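MSM0271 protein (PDB 5SUH) probably builds part of the protein shell of the RMM bacterial microcompartment, as a trimer of tandem BMC domains that stacks into a double ring. Local coordinates at residues Thr31-Leu42 with Tyr62-Ser73; Ala88-Ile96 with Glu107-Arg118. One frame throughout, in Å; residues are numbered along the deposited sequence.

Interaction 1: Thr31-Leu42 with Tyr62-Ser73; sequences TQIRVYLLVEDL and YEGEHALIVEVS
Val35-Val39 runs antiparallel to His66-Ser73, the strand axes 4.6 Å apart at 176°, and the ladder continues past a classic beta bulge to Gln32 and Ser73. These are an outer strand and its inner neighbour in the four-stranded antiparallel sheet of the first circularly permuted BMC domain. At the bulge Arg34 N and Val35 N both donate to Glu71 O, from the same face of its carbonyl plane. The extra residue turns the Arg34 side chain toward the partner strand, where bends at chi2 and chi3 bring NE and NH2 side-on to a single oxygen, Glu71 OE2, with NE at 3.0 Å. A water joins NH2 to that oxygen, while Leu180 N binds Glu71 OE1, so the buried carboxylate is satisfied at both ends. Apolar side chains suit both sheet faces because each packs on a helix. Ile69 CG1 lies 3.6 Å from Leu37 CB on the side of helix 182-192; facing helix 113-127, Leu68 CD1 sits 4.0 Å from Tyr36 CE2, over one ring face near the rim. Beyond the ladder, His66 substitutes a ring nitrogen for a backbone acceptor: Asp41 N donates to His66 ND1 at 3.0 Å, nearly straight at 167° but tilted from the ring plane.

Interaction 2: Ala88-Ile96 with Glu107-Arg118; sequences AVPGVQPGI and EIHSASLDEVRR
Backbone hydrogen bonds pair Gln93 with His109 in both directions, Gln93 N to His109 O and His109 N to Gln93 O, and Glu107 N closes the ladder on Ile96 O at 2.8 Å. Between them Gly95 and Ile96 both face Glu107, a classic beta bulge: Gly95 N donates to Glu107 O, whereas the bond from Ile96 N is weak. Gly95, with no side chain, lies at the edge of the His109 ring, its CA 3.9 Å from His109 CE1.

Polar side chains gather beside the bulge. The bend at chi2 (-91°) folds the Glu107 carboxylate back to His109, whose single ND1 N-H is shared between the syn lone pairs of both oxygens, a bifurcated bond of 3.1 Å to OE1 and 3.0 Å to OE2. This grip limits rotation of the imidazole, and Gln93 O lies over the centre of one ring face. The strands belong to the 93-99/104-110 hairpin of the BMC fold, and the chain leaves it through an ST turn at Ser110 into helix 113-127, N-capped by Ser112. Ser110 OG accepts from Ser112 N and donates to Glu115 OE1 at 2.6 Å, tying the strand end to the first helical turn.

Van der Waals contacts set the Val89-Val92 turn on this helix. Compact, branched Val89 lays CG1 against Glu115 CB and CG2 over one face of the flat Arg118 guanidinium; Val92 CG1 also meets Glu115. Separately, Val92 CG2 touches Ile108 CD1 at 4.0 Å.

Interactions 1 and 2 lie on the same four-stranded sheet, their centres about 10 Å apart. Strands 66-73 and 104-110 are its inner pair, so interaction 1 brings in one outer strand of the four, 32-39, and interaction 2 the other, 93-99. Probable backbone hydrogen bonds join them directly: Leu68 N to Ile108 O at 2.8 Å and His66 N to Ser110 O at 2.9 Å. Next to these, His66 O packs 3.4 Å from Val116 CG2, so the helix start within interaction 2 also packs on strand 66-73 of interaction 1. Each also approaches other subunits: Glu65 packs on Arg44 of a neighbouring subunit, and Val92 O accepts a hydrogen bond from Gln151 NE2 of another neighbouring subunit.

Interaction 1: Thr31-Leu42 with Tyr62-Ser73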
loop_
_atom_site.group_PDB
_atom_site.type_symbol
_atom_site.label_atom_id
_atom_site.label_comp_id
_atom_site.label_asym_id
_atom_site.label_seq_id
_atom_site.Cartn_x
_atom_site.Cartn_y
_atom_site.Cartn_z
ATOM N N THR A 31 -22.331 25.552 6.172
ATOM C CA THR A 31 -21.069 24.919 6.573
ATOM C C THR A 31 -20.825 24.944 8.089
ATOM O O THR A 31 -20.618 26.013 8.666
ATOM C CB THR A 31 -19.872 25.596 5.879
ATOM O OG1 THR A 31 -19.972 25.392 4.465
ATOM C CG2 THR A 31 -18.575 25.004 6.354
ATOM N N GLN A 32 -20.821 23.774 8.732
ATOM C CA GLN A 32 -20.618 23.730 10.179
ATOM C C GLN A 32 -19.174 23.508 10.615
ATOM O O GLN A 32 -18.514 22.559 10.200
ATOM C CB GLN A 32 -21.478 22.661 10.845
ATOM C CG GLN A 32 -21.288 22.725 12.365
ATOM C CD GLN A 32 -21.715 21.483 13.110
ATOM O OE1 GLN A 32 -22.662 20.800 12.718
ATOM N NE2 GLN A 32 -21.021 21.188 14.210
ATOM N N ILE A 33 -18.703 24.386 11.488
ATOM C CA ILE A 33 -17.379 24.250 12.044
ATOM C C ILE A 33 -17.349 23.388 13.312
ATOM O O ILE A 33 -17.997 23.689 14.305
ATOM C CB ILE A 33 -16.787 25.626 12.310
ATOM C CG1 ILE A 33 -16.372 26.211 10.950
ATOM C CG2 ILE A 33 -15.585 25.511 13.226
ATOM C CD1 ILE A 33 -15.535 27.453 11.018
ATOM N N ARG A 34 -16.606 22.291 13.236
ATOM C CA ARG A 34 -16.465 21.340 14.330
ATOM C C ARG A 34 -15.279 21.746 15.194
ATOM O O ARG A 34 -15.370 21.774 16.423
ATOM C CB ARG A 34 -16.194 19.933 13.792
ATOM C CG ARG A 34 -17.197 19.444 12.796
ATOM C CD ARG A 34 -17.808 18.154 13.183
ATOM N NE ARG A 34 -16.856 17.175 13.681
ATOM C CZ ARG A 34 -17.243 16.126 14.406
ATOM N NH1 ARG A 34 -18.535 15.960 14.685
ATOM N NH2 ARG A 34 -16.356 15.273 14.886
ATOM N N VAL A 35 -14.171 22.079 14.521
ATOM C CA VAL A 35 -12.948 22.534 15.176
ATOM C C VAL A 35 -12.395 23.774 14.457
ATOM O O VAL A 35 -12.330 23.788 13.230
ATOM C CB VAL A 35 -11.854 21.444 15.172
ATOM C CG1 VAL A 35 -10.587 21.969 15.834
ATOM C CG2 VAL A 35 -12.321 20.214 15.863
ATOM N N TYR A 36 -12.028 24.815 15.214
ATOM C CA TYR A 36 -11.369 26.016 14.661
ATOM C C TYR A 36 -10.328 26.529 15.657
ATOM O O TYR A 36 -10.692 27.110 16.684
ATOM C CB TYR A 36 -12.392 27.135 14.352
ATOM C CG TYR A 36 -11.781 28.453 13.871
ATOM C CD1 TYR A 36 -11.413 29.461 14.776
ATOM C CD2 TYR A 36 -11.578 28.693 12.517
ATOM C CE1 TYR A 36 -10.838 30.653 14.336
ATOM C CE2 TYR A 36 -11.014 29.889 12.067
ATOM C CZ TYR A 36 -10.648 30.855 12.970
ATOM O OH TYR A 36 -10.102 32.017 12.490
ATOM N N LEU A 37 -9.048 26.367 15.347
ATOM C CA LEU A 37 -8.011 26.681 16.326
ATOM C C LEU A 37 -6.688 27.191 15.786
ATOM O O LEU A 37 -6.109 26.609 14.861
ATOM C CB LEU A 37 -7.698 25.447 17.172
ATOM C CG LEU A 37 -8.148 25.484 18.636
ATOM C CD1 LEU A 37 -7.353 24.464 19.428
ATOM C CD2 LEU A 37 -8.036 26.888 19.261
ATOM N N LEU A 38 -6.205 28.271 16.403
ATOM C CA LEU A 38 -4.812 28.700 16.269
ATOM C C LEU A 38 -3.901 27.947 17.197
ATOM O O LEU A 38 -4.029 28.014 18.414
ATOM C CB LEU A 38 -4.635 30.186 16.540
ATOM C CG LEU A 38 -4.455 31.068 15.318
ATOM C CD1 LEU A 38 -5.665 31.022 14.450
ATOM C CD2 LEU A 38 -4.264 32.470 15.828
ATOM N N VAL A 39 -2.964 27.241 16.584
ATOM C CA VAL A 39 -1.894 26.562 17.277
ATOM C C VAL A 39 -0.624 27.377 17.128
ATOM O O VAL A 39 0.007 27.370 16.081
ATOM C CB VAL A 39 -1.692 25.162 16.727
ATOM C CG1 VAL A 39 -0.567 24.486 17.441
ATOM C CG2 VAL A 39 -3.016 24.364 16.816
ATOM N N GLU A 40 -0.239 28.066 18.197
ATOM C CA GLU A 40 0.834 29.045 18.117
ATOM C C GLU A 40 2.176 28.413 18.538
ATOM O O GLU A 40 2.216 27.534 19.408
ATOM C CB GLU A 40 0.442 30.256 18.981
ATOM C CG GLU A 40 1.480 31.363 19.171
ATOM C CD GLU A 40 0.992 32.482 20.116
ATOM O OE1 GLU A 40 -0.196 32.470 20.504
ATOM O OE2 GLU A 40 1.802 33.363 20.481
ATOM N N ASP A 41 3.252 28.804 17.847
ATOM C CA ASP A 41 4.619 28.326 18.117
ATOM C C ASP A 41 4.790 26.777 18.103
ATOM O O ASP A 41 4.833 26.158 19.167
ATOM C CB ASP A 41 5.105 28.902 19.463
ATOM C CG ASP A 41 6.589 28.609 19.732
ATOM O OD1 ASP A 41 7.381 28.578 18.765
ATOM O OD2 ASP A 41 6.965 28.372 20.905
ATOM N N LEU A 42 4.916 26.155 16.925
ATOM C CA LEU A 42 5.040 24.677 16.833
ATOM C C LEU A 42 6.324 24.098 17.459
ATOM O O LEU A 42 7.428 24.560 17.172
ATOM C CB LEU A 42 4.945 24.211 15.369
ATOM C CG LEU A 42 3.564 24.399 14.723
ATOM C CD1 LEU A 42 3.626 24.089 13.252
ATOM C CD2 LEU A 42 2.508 23.535 15.405
ATOM N N TYR A 62 7.567 23.839 10.008
ATOM C CA TYR A 62 8.855 23.793 10.719
ATOM C C TYR A 62 8.721 24.356 12.141
ATOM O O TYR A 62 7.761 25.055 12.461
ATOM C CB TYR A 62 9.943 24.554 9.941
ATOM C CG TYR A 62 10.145 24.006 8.548
ATOM C CD1 TYR A 62 10.535 22.693 8.357
ATOM C CD2 TYR A 62 9.901 24.788 7.426
ATOM C CE1 TYR A 62 10.691 22.176 7.104
ATOM C CE2 TYR A 62 10.059 24.283 6.161
ATOM C CZ TYR A 62 10.446 22.972 6.002
ATOM O OH TYR A 62 10.604 22.455 4.737
ATOM N N GLU A 63 9.687 24.027 12.990
ATOM C CA GLU A 63 9.699 24.489 14.370
ATOM C C GLU A 63 9.635 26.017 14.436
ATOM O O GLU A 63 10.328 26.708 13.689
ATOM C CB GLU A 63 10.951 23.975 15.071
ATOM C CG GLU A 63 11.211 24.521 16.451
ATOM C CD GLU A 63 12.561 24.073 17.014
ATOM O OE1 GLU A 63 13.393 23.528 16.252
ATOM O OE2 GLU A 63 12.794 24.288 18.224
ATOM N N GLY A 64 8.757 26.538 15.292
ATOM C CA GLY A 64 8.672 27.967 15.500
ATOM C C GLY A 64 7.640 28.681 14.663
ATOM O O GLY A 64 7.371 29.845 14.912
ATOM N N GLU A 65 7.088 27.982 13.666
ATOM C CA GLU A 65 6.039 28.509 12.784
ATOM C C GLU A 65 4.648 28.409 13.456
ATOM O O GLU A 65 4.537 27.874 14.563
ATOM C CB GLU A 65 6.064 27.767 11.423
ATOM C CG GLU A 65 7.293 28.126 10.568
ATOM C CD GLU A 65 7.307 27.533 9.152
ATOM O OE1 GLU A 65 6.682 26.490 8.899
ATOM O OE2 GLU A 65 7.939 28.150 8.270
ATOM N N HIS A 66 3.610 28.961 12.827
ATOM C CA HIS A 66 2.269 28.949 13.427
ATOM C C HIS A 66 1.216 28.300 12.502
ATOM O O HIS A 66 1.292 28.420 11.277
ATOM C CB HIS A 66 1.833 30.370 13.820
ATOM C CG HIS A 66 2.885 31.152 14.549
ATOM N ND1 HIS A 66 3.098 31.036 15.907
ATOM C CD2 HIS A 66 3.764 32.090 14.116
ATOM C CE1 HIS A 66 4.076 31.846 16.276
ATOM N NE2 HIS A 66 4.494 32.498 15.206
ATOM N N ALA A 67 0.223 27.632 13.089
ATOM C CA ALA A 67 -0.769 26.898 12.295
ATOM C C ALA A 67 -2.233 27.214 12.607
ATOM O O ALA A 67 -2.590 27.587 13.738
ATOM C CB ALA A 67 -0.546 25.403 12.457
ATOM N N LEU A 68 -3.075 27.075 11.582
ATOM C CA LEU A 68 -4.521 27.103 11.765
ATOM C C LEU A 68 -5.085 25.730 11.432
ATOM O O LEU A 68 -4.806 25.205 10.345
ATOM C CB LEU A 68 -5.176 28.159 10.875
ATOM C CG LEU A 68 -6.703 28.146 11.000
ATOM C CD1 LEU A 68 -7.145 28.730 12.357
ATOM C CD2 LEU A 68 -7.351 28.876 9.852
ATOM N N ILE A 69 -5.856 25.140 12.349
ATOM C CA ILE A 69 -6.454 23.821 12.101
ATOM C C ILE A 69 -7.975 23.924 12.077
ATOM O O ILE A 69 -8.578 24.548 12.961
ATOM C CB ILE A 69 -6.058 22.771 13.151
ATOM C CG1 ILE A 69 -6.462 23.219 14.578
ATOM C CG2 ILE A 69 -4.575 22.476 13.060
ATOM C CD1 ILE A 69 -6.313 22.136 15.670
ATOM N N VAL A 70 -8.599 23.353 11.044
ATOM C CA VAL A 70 -10.053 23.419 10.909
ATOM C C VAL A 70 -10.650 22.053 10.535
ATOM O O VAL A 70 -10.189 21.390 9.580
ATOM C CB VAL A 70 -10.472 24.471 9.843
ATOM C CG1 VAL A 70 -11.986 24.527 9.700
ATOM C CG2 VAL A 70 -9.880 25.860 10.152
ATOM N N GLU A 71 -11.673 21.643 11.282
ATOM C CA GLU A 71 -12.481 20.455 10.957
ATOM C C GLU A 71 -13.942 20.885 10.681
ATOM O O GLU A 71 -14.494 21.686 11.426
ATOM C CB GLU A 71 -12.412 19.408 12.106
ATOM C CG GLU A 71 -13.128 18.096 11.809
ATOM C CD GLU A 71 -13.034 17.042 12.918
ATOM O OE1 GLU A 71 -11.952 16.863 13.532
ATOM O OE2 GLU A 71 -14.055 16.348 13.138
ATOM N N VAL A 72 -14.553 20.402 9.596
ATOM C CA VAL A 72 -15.917 20.835 9.235
ATOM C C VAL A 72 -16.868 19.721 8.808
ATOM O O VAL A 72 -16.464 18.598 8.510
ATOM C CB VAL A 72 -15.956 21.827 8.055
ATOM C CG1 VAL A 72 -15.014 22.984 8.319
ATOM C CG2 VAL A 72 -15.651 21.102 6.732
ATOM N N SER A 73 -18.143 20.089 8.732
ATOM C CA SER A 73 -19.202 19.216 8.254
ATOM C C SER A 73 -20.167 20.028 7.386
ATOM O O SER A 73 -20.446 21.175 7.717
ATOM C CB SER A 73 -19.933 18.597 9.431
ATOM O OG SER A 73 -20.909 17.696 8.978
HETATM O O HOH W 1 -13.870 14.093 14.563
#

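Interaction 2: Ala88-Ile96 with Glu107-Arg118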
loop_
_atom_site.group_PDB
_atom_site.type_symbol
_atom_site.label_atom_id
_atom_site.label_comp_id
_atom_site.label_asym_id
_atom_site.label_seq_id
_atom_site.Cartn_x
_atom_site.Cartn_y
_atom_site.Cartn_z
ATOM N N ALA A 88 -7.139 34.792 0.302
ATOM C CA ALA A 88 -7.055 35.959 1.179
ATOM C C ALA A 88 -5.622 36.293 1.568
ATOM O O ALA A 88 -5.242 37.463 1.626
ATOM C CB ALA A 88 -7.878 35.726 2.423
ATOM N N VAL A 89 -4.855 35.251 1.901
ATOM C CA VAL A 89 -3.460 35.385 2.300
ATOM C C VAL A 89 -2.566 34.401 1.535
ATOM O O VAL A 89 -2.323 33.291 2.002
ATOM C CB VAL A 89 -3.292 35.157 3.813
ATOM C CG1 VAL A 89 -1.904 35.620 4.266
ATOM C CG2 VAL A 89 -4.404 35.880 4.597
ATOM N N PRO A 90 -2.073 34.802 0.357
ATOM C CA PRO A 90 -1.263 33.932 -0.514
ATOM C C PRO A 90 0.013 33.366 0.145
ATOM O O PRO A 90 0.540 32.358 -0.333
ATOM C CB PRO A 90 -0.929 34.846 -1.706
ATOM C CG PRO A 90 -2.018 35.878 -1.712
ATOM C CD PRO A 90 -2.346 36.111 -0.264
ATOM N N GLY A 91 0.507 34.017 1.197
ATOM C CA GLY A 91 1.686 33.575 1.927
ATOM C C GLY A 91 1.538 32.390 2.893
ATOM O O GLY A 91 2.526 31.958 3.500
ATOM N N VAL A 92 0.326 31.865 3.084
ATOM C CA VAL A 92 0.184 30.682 3.934
ATOM C C VAL A 92 0.284 29.435 3.045
ATOM O O VAL A 92 0.060 29.505 1.838
ATOM C CB VAL A 92 -1.159 30.675 4.758
ATOM C CG1 VAL A 92 -1.280 31.938 5.636
ATOM C CG2 VAL A 92 -2.388 30.529 3.862
ATOM N N GLN A 93 0.668 28.311 3.639
ATOM C CA GLN A 93 0.879 27.072 2.897
ATOM C C GLN A 93 0.054 25.953 3.488
ATOM O O GLN A 93 0.017 25.771 4.712
ATOM C CB GLN A 93 2.333 26.647 2.931
ATOM C CG GLN A 93 3.309 27.575 2.265
ATOM C CD GLN A 93 4.726 27.027 2.340
ATOM O OE1 GLN A 93 5.281 26.846 3.430
ATOM N NE2 GLN A 93 5.315 26.760 1.186
ATOM N N PRO A 94 -0.576 25.159 2.624
ATOM C CA PRO A 94 -1.339 24.014 3.131
ATOM C C PRO A 94 -0.442 22.828 3.493
ATOM O O PRO A 94 0.382 22.399 2.680
ATOM C CB PRO A 94 -2.277 23.683 1.970
ATOM C CG PRO A 94 -1.529 24.174 0.744
ATOM C CD PRO A 94 -0.709 25.350 1.168
ATOM N N GLY A 95 -0.601 22.311 4.707
ATOM C CA GLY A 95 0.147 21.146 5.148
ATOM C C GLY A 95 -0.680 19.873 5.134
ATOM O O GLY A 95 -0.161 18.771 4.876
ATOM N N ILE A 96 -1.974 20.039 5.393
ATOM C CA ILE A 96 -2.939 18.946 5.384
ATOM C C ILE A 96 -4.259 19.377 4.717
ATOM O O ILE A 96 -4.772 20.476 4.959
ATOM C CB ILE A 96 -3.201 18.434 6.823
ATOM C CG1 ILE A 96 -1.926 17.818 7.381
ATOM C CG2 ILE A 96 -4.295 17.407 6.842
ATOM C CD1 ILE A 96 -1.974 17.523 8.830
ATOM N N GLU A 107 -5.080 21.904 7.396
ATOM C CA GLU A 107 -4.057 22.596 8.183
ATOM C C GLU A 107 -3.366 23.610 7.271
ATOM O O GLU A 107 -2.963 23.274 6.161
ATOM C CB GLU A 107 -3.042 21.606 8.775
ATOM C CG GLU A 107 -1.978 22.228 9.683
ATOM C CD GLU A 107 -0.714 22.652 8.932
ATOM O OE1 GLU A 107 -0.679 22.570 7.694
ATOM O OE2 GLU A 107 0.251 23.088 9.578
ATOM N N ILE A 108 -3.260 24.857 7.712
ATOM C CA ILE A 108 -2.442 25.833 6.987
ATOM C C ILE A 108 -1.464 26.417 8.000
ATOM O O ILE A 108 -1.748 26.428 9.208
ATOM C CB ILE A 108 -3.291 26.954 6.288
ATOM C CG1 ILE A 108 -4.096 27.773 7.292
ATOM C CG2 ILE A 108 -4.226 26.360 5.232
ATOM C CD1 ILE A 108 -4.823 28.943 6.667
ATOM N N HIS A 109 -0.297 26.854 7.531
ATOM C CA HIS A 109 0.737 27.364 8.432
ATOM C C HIS A 109 1.564 28.452 7.757
ATOM O O HIS A 109 1.534 28.604 6.530
ATOM C CB HIS A 109 1.645 26.236 8.926
ATOM C CG HIS A 109 2.325 25.489 7.826
ATOM N ND1 HIS A 109 1.895 24.256 7.389
ATOM C CD2 HIS A 109 3.382 25.820 7.045
ATOM C CE1 HIS A 109 2.666 23.853 6.395
ATOM N NE2 HIS A 109 3.578 24.782 6.169
ATOM N N SER A 110 2.272 29.224 8.577
ATOM C CA SER A 110 3.164 30.288 8.123
ATOM C C SER A 110 4.152 30.683 9.204
ATOM O O SER A 110 3.928 30.434 10.389
ATOM C CB SER A 110 2.366 31.525 7.710
ATOM O OG SER A 110 3.224 32.614 7.378
ATOM N N ALA A 111 5.219 31.354 8.800
ATOM C CA ALA A 111 6.156 31.907 9.756
ATOM C C ALA A 111 5.483 33.105 10.469
ATOM O O ALA A 111 5.788 33.417 11.610
ATOM C CB ALA A 111 7.449 32.318 9.063
ATOM N N SER A 112 4.539 33.756 9.800
ATOM C CA SER A 112 3.865 34.924 10.383
ATOM C C SER A 112 2.559 34.571 11.087
ATOM O O SER A 112 1.640 34.036 10.472
ATOM C CB SER A 112 3.601 35.979 9.297
ATOM O OG SER A 112 2.675 36.954 9.753
ATOM N N LEU A 113 2.484 34.862 12.380
ATOM C CA LEU A 113 1.264 34.593 13.142
ATOM C C LEU A 113 0.092 35.443 12.626
ATOM O O LEU A 113 -1.052 34.977 12.587
ATOM C CB LEU A 113 1.503 34.837 14.645
ATOM C CG LEU A 113 0.333 34.635 15.624
ATOM C CD1 LEU A 113 -0.339 33.229 15.489
ATOM C CD2 LEU A 113 0.777 34.908 17.080
ATOM N N ASP A 114 0.387 36.649 12.143
ATOM C CA ASP A 114 -0.669 37.529 11.658
ATOM C C ASP A 114 -1.282 36.951 10.380
ATOM O O ASP A 114 -2.473 37.095 10.130
ATOM C CB ASP A 114 -0.136 38.948 11.421
ATOM C CG ASP A 114 -1.234 39.933 11.015
ATOM O OD1 ASP A 114 -2.057 40.312 11.888
ATOM O OD2 ASP A 114 -1.274 40.330 9.824
ATOM N N GLU A 115 -0.468 36.274 9.581
ATOM C CA GLU A 115 -0.947 35.710 8.324
ATOM C C GLU A 115 -1.972 34.586 8.543
ATOM O O GLU A 115 -3.027 34.572 7.894
ATOM C CB GLU A 115 0.249 35.211 7.487
ATOM C CG GLU A 115 1.048 36.344 6.812
ATOM C CD GLU A 115 2.118 35.863 5.834
ATOM O OE1 GLU A 115 2.522 34.678 5.895
ATOM O OE2 GLU A 115 2.544 36.677 4.983
ATOM N N VAL A 116 -1.690 33.701 9.506
ATOM C CA VAL A 116 -2.554 32.565 9.829
ATOM C C VAL A 116 -3.864 33.083 10.414
ATOM O O VAL A 116 -4.949 32.618 10.057
ATOM C CB VAL A 116 -1.847 31.569 10.787
ATOM C CG1 VAL A 116 -2.821 30.637 11.411
ATOM C CG2 VAL A 116 -0.807 30.780 10.040
ATOM N N ARG A 117 -3.748 34.059 11.301
ATOM C CA ARG A 117 -4.896 34.755 11.875
ATOM C C ARG A 117 -5.833 35.327 10.810
ATOM O O ARG A 117 -7.039 35.076 10.838
ATOM C CB ARG A 117 -4.378 35.872 12.784
ATOM C CG ARG A 117 -5.343 36.498 13.757
ATOM C CD ARG A 117 -4.599 37.573 14.566
ATOM N NE ARG A 117 -4.096 37.027 15.836
ATOM C CZ ARG A 117 -2.854 37.213 16.301
ATOM N NH1 ARG A 117 -1.990 37.945 15.599
ATOM N NH2 ARG A 117 -2.467 36.676 17.464
ATOM N N ARG A 118 -5.277 36.064 9.856
ATOM C CA ARG A 118 -6.099 36.726 8.837
ATOM C C ARG A 118 -6.751 35.696 7.895
ATOM O O ARG A 118 -7.893 35.863 7.460
ATOM C CB ARG A 118 -5.258 37.731 8.026
ATOM C CG ARG A 118 -5.206 39.079 8.707
ATOM C CD ARG A 118 -4.385 40.138 7.991
ATOM N NE ARG A 118 -3.066 39.750 7.495
ATOM C CZ ARG A 118 -2.766 39.597 6.209
ATOM N NH1 ARG A 118 -3.699 39.756 5.278
ATOM N NH2 ARG A 118 -1.530 39.272 5.858
#